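Long-range contact in putative cell surface protein (Streptococcus pyogenes, PDB 4OFQ), which probably serves as a cell-surface adhesin of the antigen I/II family, here represented by its calcium-binding, beta-sandwich C-terminal region: residues 29-34 against 227-232. Residues are numbered along the deposited sequence; the frame is centred on the assembly and turned at random.
Sequences DGKSVL and PTNRGY
S32 and R230 form a single beta bridge in the parallel pattern: S32 N donates to N229 O (3.2 Å), and S32 O accepts from G231 N (2.8 Å). The S32 side chain is tucked against the loop, with OG 3.3 Å from R230 CA. One water, in the plane of the tyrosine ring at its edge, joins this hydroxyl to Y232 OH, while another links it to T228 O. L34 crosses Y232 at about a right angle and makes a CH-pi contact, its CD1 3.9 Å from the ring centroid. With CG between backbone N and carbonyl carbon (chi1 58°) and the chain extended from CG to NE, R230 lays CD over the opposite face of the ring, toward its rim, and NH1 reaches P227 O (3.0 Å) and S306 O. K31, bent at chi2 and chi4, passes across the N229 amide, CE lying 3.2 Å from ND2, and two waters, side by side, each bridge its ammonium to R230 O. The bridge joins two sandwich domains: strand 32-33 runs parallel to strand 177-188 at the outer side of its sheet, whereas 227-232 belongs to the loop between strands 216-222 and 237-242 of the other domain.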
ATOM      1  N   ASP A  29       4.988   3.438  10.021  1.00 15.57           N
ATOM      2  CA  ASP A  29       5.447   4.740   9.571  1.00 14.02           C
ATOM      3  C   ASP A  29       6.832   4.545   8.954  1.00 17.02           C
ATOM      4  O   ASP A  29       7.701   3.896   9.551  1.00 15.04           O
ATOM      5  CB  ASP A  29       5.533   5.699  10.762  1.00 15.38           C
ATOM      6  CG  ASP A  29       5.623   7.167  10.348  1.00 16.30           C
ATOM      7  OD1 ASP A  29       5.726   7.471   9.137  1.00 14.72           O
ATOM      8  OD2 ASP A  29       5.600   8.028  11.253  1.00 28.39           O
ATOM      9  N   GLY A  30       7.024   5.077   7.751  1.00 14.20           N
ATOM     10  CA  GLY A  30       8.311   5.007   7.085  1.00 15.14           C
ATOM     11  C   GLY A  30       8.520   3.759   6.240  1.00 17.60           C
ATOM     12  O   GLY A  30       9.573   3.607   5.621  1.00 20.90           O
ATOM     13  N   LYS A  31       7.532   2.862   6.209  1.00 14.85           N
ATOM     14  CA  LYS A  31       7.688   1.576   5.502  1.00 17.83           C
ATOM     15  C   LYS A  31       7.022   1.577   4.133  1.00 17.93           C
ATOM     16  O   LYS A  31       6.123   2.379   3.871  1.00 14.46           O
ATOM     17  CB  LYS A  31       7.098   0.429   6.322  1.00 13.90           C
ATOM     18  CG  LYS A  31       7.548   0.406   7.758  1.00 21.63           C
ATOM     19  CD  LYS A  31       9.036   0.212   7.850  1.00 35.51           C
ATOM     20  CE  LYS A  31       9.481   0.156   9.299  1.00 43.02           C
ATOM     21  NZ  LYS A  31       8.968  -1.041  10.026  1.00 46.53           N
ATOM     22  N   SER A  32       7.445   0.659   3.264  1.00 13.80           N
ATOM     23  CA  SER A  32       6.846   0.582   1.940  1.00 13.33           C
ATOM     24  C   SER A  32       5.531  -0.216   1.951  1.00 12.46           C
ATOM     25  O   SER A  32       5.311  -1.106   2.802  1.00 15.00           O
ATOM     26  CB  SER A  32       7.835   0.004   0.917  1.00 14.99           C
ATOM     27  OG  SER A  32       8.243  -1.295   1.290  1.00 15.00           O
ATOM     28  N   VAL A  33       4.659   0.124   1.010  1.00 12.97           N
ATOM     29  CA  VAL A  33       3.354  -0.517   0.873  1.00 14.61           C
ATOM     30  C   VAL A  33       3.148  -0.843  -0.599  1.00 16.99           C
ATOM     31  O   VAL A  33       3.995  -0.515  -1.428  1.00 15.86           O
ATOM     32  CB  VAL A  33       2.211   0.401   1.369  1.00 13.04           C
ATOM     33  CG1 VAL A  33       2.405   0.732   2.842  1.00 12.84           C
ATOM     34  CG2 VAL A  33       2.144   1.698   0.512  1.00 10.54           C
ATOM     35  N   LEU A  34       2.023  -1.480  -0.919  1.00 10.80           N
ATOM     36  CA  LEU A  34       1.716  -1.933  -2.274  1.00 10.89           C
ATOM     37  C   LEU A  34       0.551  -1.115  -2.852  1.00 12.65           C
ATOM     38  O   LEU A  34      -0.191  -0.486  -2.096  1.00 14.10           O
ATOM     39  CB  LEU A  34       1.378  -3.436  -2.244  1.00 14.02           C
ATOM     40  CG  LEU A  34       2.531  -4.309  -1.736  1.00 15.27           C
ATOM     41  CD1 LEU A  34       2.099  -5.763  -1.562  1.00 16.82           C
ATOM     42  CD2 LEU A  34       3.694  -4.218  -2.715  1.00 13.29           C
ATOM     43  N   PRO A 227      11.046  -5.912  -1.190  1.00 12.86           N
ATOM     44  CA  PRO A 227      12.126  -5.252  -0.454  1.00 15.31           C
ATOM     45  C   PRO A 227      11.964  -5.362   1.044  1.00 14.72           C
ATOM     46  O   PRO A 227      10.848  -5.611   1.523  1.00 13.22           O
ATOM     47  CB  PRO A 227      11.969  -3.786  -0.862  1.00 13.84           C
ATOM     48  CG  PRO A 227      10.470  -3.639  -1.026  1.00 16.42           C
ATOM     49  CD  PRO A 227      10.034  -4.947  -1.670  1.00 11.56           C
ATOM     50  N   THR A 228      13.060  -5.154   1.771  1.00 14.45           N
ATOM     51  CA  THR A 228      13.004  -5.105   3.223  1.00 15.36           C
ATOM     52  C   THR A 228      12.483  -3.744   3.652  1.00 16.08           C
ATOM     53  O   THR A 228      12.335  -2.846   2.822  1.00 16.01           O
ATOM     54  CB  THR A 228      14.378  -5.363   3.877  1.00 21.93           C
ATOM     55  OG1 THR A 228      15.301  -4.355   3.455  1.00 20.44           O
ATOM     56  CG2 THR A 228      14.913  -6.724   3.473  1.00 18.66           C
ATOM     57  N   ASN A 229      12.210  -3.607   4.947  1.00 16.92           N
ATOM     58  CA  ASN A 229      11.584  -2.402   5.492  1.00 35.65           C
ATOM     59  C   ASN A 229      10.229  -2.114   4.828  1.00 33.84           C
ATOM     60  O   ASN A 229       9.894  -0.972   4.493  1.00 28.47           O
ATOM     61  CB  ASN A 229      12.531  -1.201   5.409  1.00 37.61           C
ATOM     62  CG  ASN A 229      12.247  -0.156   6.477  1.00 32.69           C
ATOM     63  OD1 ASN A 229      12.133   1.030   6.180  1.00 32.16           O
ATOM     64  ND2 ASN A 229      12.125  -0.597   7.727  1.00 29.39           N
ATOM     65  N   ARG A 230       9.469  -3.183   4.626  1.00 26.17           N
ATOM     66  CA  ARG A 230       8.122  -3.097   4.095  1.00 18.72           C
ATOM     67  C   ARG A 230       7.128  -3.162   5.262  1.00 16.67           C
ATOM     68  O   ARG A 230       7.483  -3.587   6.370  1.00 19.74           O
ATOM     69  CB  ARG A 230       7.879  -4.248   3.117  1.00 14.27           C
ATOM     70  CG  ARG A 230       8.088  -5.614   3.760  1.00 14.11           C
ATOM     71  CD  ARG A 230       7.779  -6.703   2.789  1.00 13.08           C
ATOM     72  NE  ARG A 230       7.939  -8.029   3.361  1.00 13.70           N
ATOM     73  CZ  ARG A 230       9.062  -8.729   3.308  1.00 15.00           C
ATOM     74  NH1 ARG A 230      10.141  -8.216   2.718  1.00 13.19           N
ATOM     75  NH2 ARG A 230       9.104  -9.939   3.848  1.00 13.30           N
ATOM     76  N   GLY A 231       5.892  -2.730   5.021  1.00 16.36           N
ATOM     77  CA  GLY A 231       4.874  -2.722   6.059  1.00 17.24           C
ATOM     78  C   GLY A 231       3.865  -3.861   5.970  1.00 20.50           C
ATOM     79  O   GLY A 231       2.748  -3.762   6.499  1.00 18.87           O
ATOM     80  N   TYR A 232       4.262  -4.956   5.330  1.00 17.12           N
ATOM     81  CA  TYR A 232       3.346  -6.062   5.079  1.00 15.43           C
ATOM     82  C   TYR A 232       4.086  -7.391   5.007  1.00 17.65           C
ATOM     83  O   TYR A 232       5.281  -7.440   4.708  1.00 14.34           O
ATOM     84  CB  TYR A 232       2.606  -5.855   3.751  1.00 14.82           C
ATOM     85  CG  TYR A 232       3.544  -5.662   2.577  1.00 13.80           C
ATOM     86  CD1 TYR A 232       4.008  -4.394   2.239  1.00 13.97           C
ATOM     87  CD2 TYR A 232       3.972  -6.744   1.817  1.00 12.86           C
ATOM     88  CE1 TYR A 232       4.868  -4.205   1.187  1.00 13.55           C
ATOM     89  CE2 TYR A 232       4.826  -6.566   0.762  1.00 19.71           C
ATOM     90  CZ  TYR A 232       5.274  -5.301   0.446  1.00 12.27           C
ATOM     91  OH  TYR A 232       6.143  -5.131  -0.603  1.00 11.68           O
TER
HETATM   92  O   HOH W   1      11.846   3.666   6.914  1.00 24.71           O
HETATM   93  O   HOH W   2       9.699  -3.827   8.436  1.00 26.79           O
HETATM   94  O   HOH W   3       7.400  -3.499   9.261  1.00 40.81           O
HETATM   95  O   HOH W   4       7.002  -2.672  -0.735  1.00 13.18           O
HETATM   96  O   HOH W   5      10.997  -1.002   1.304  1.00 17.95           O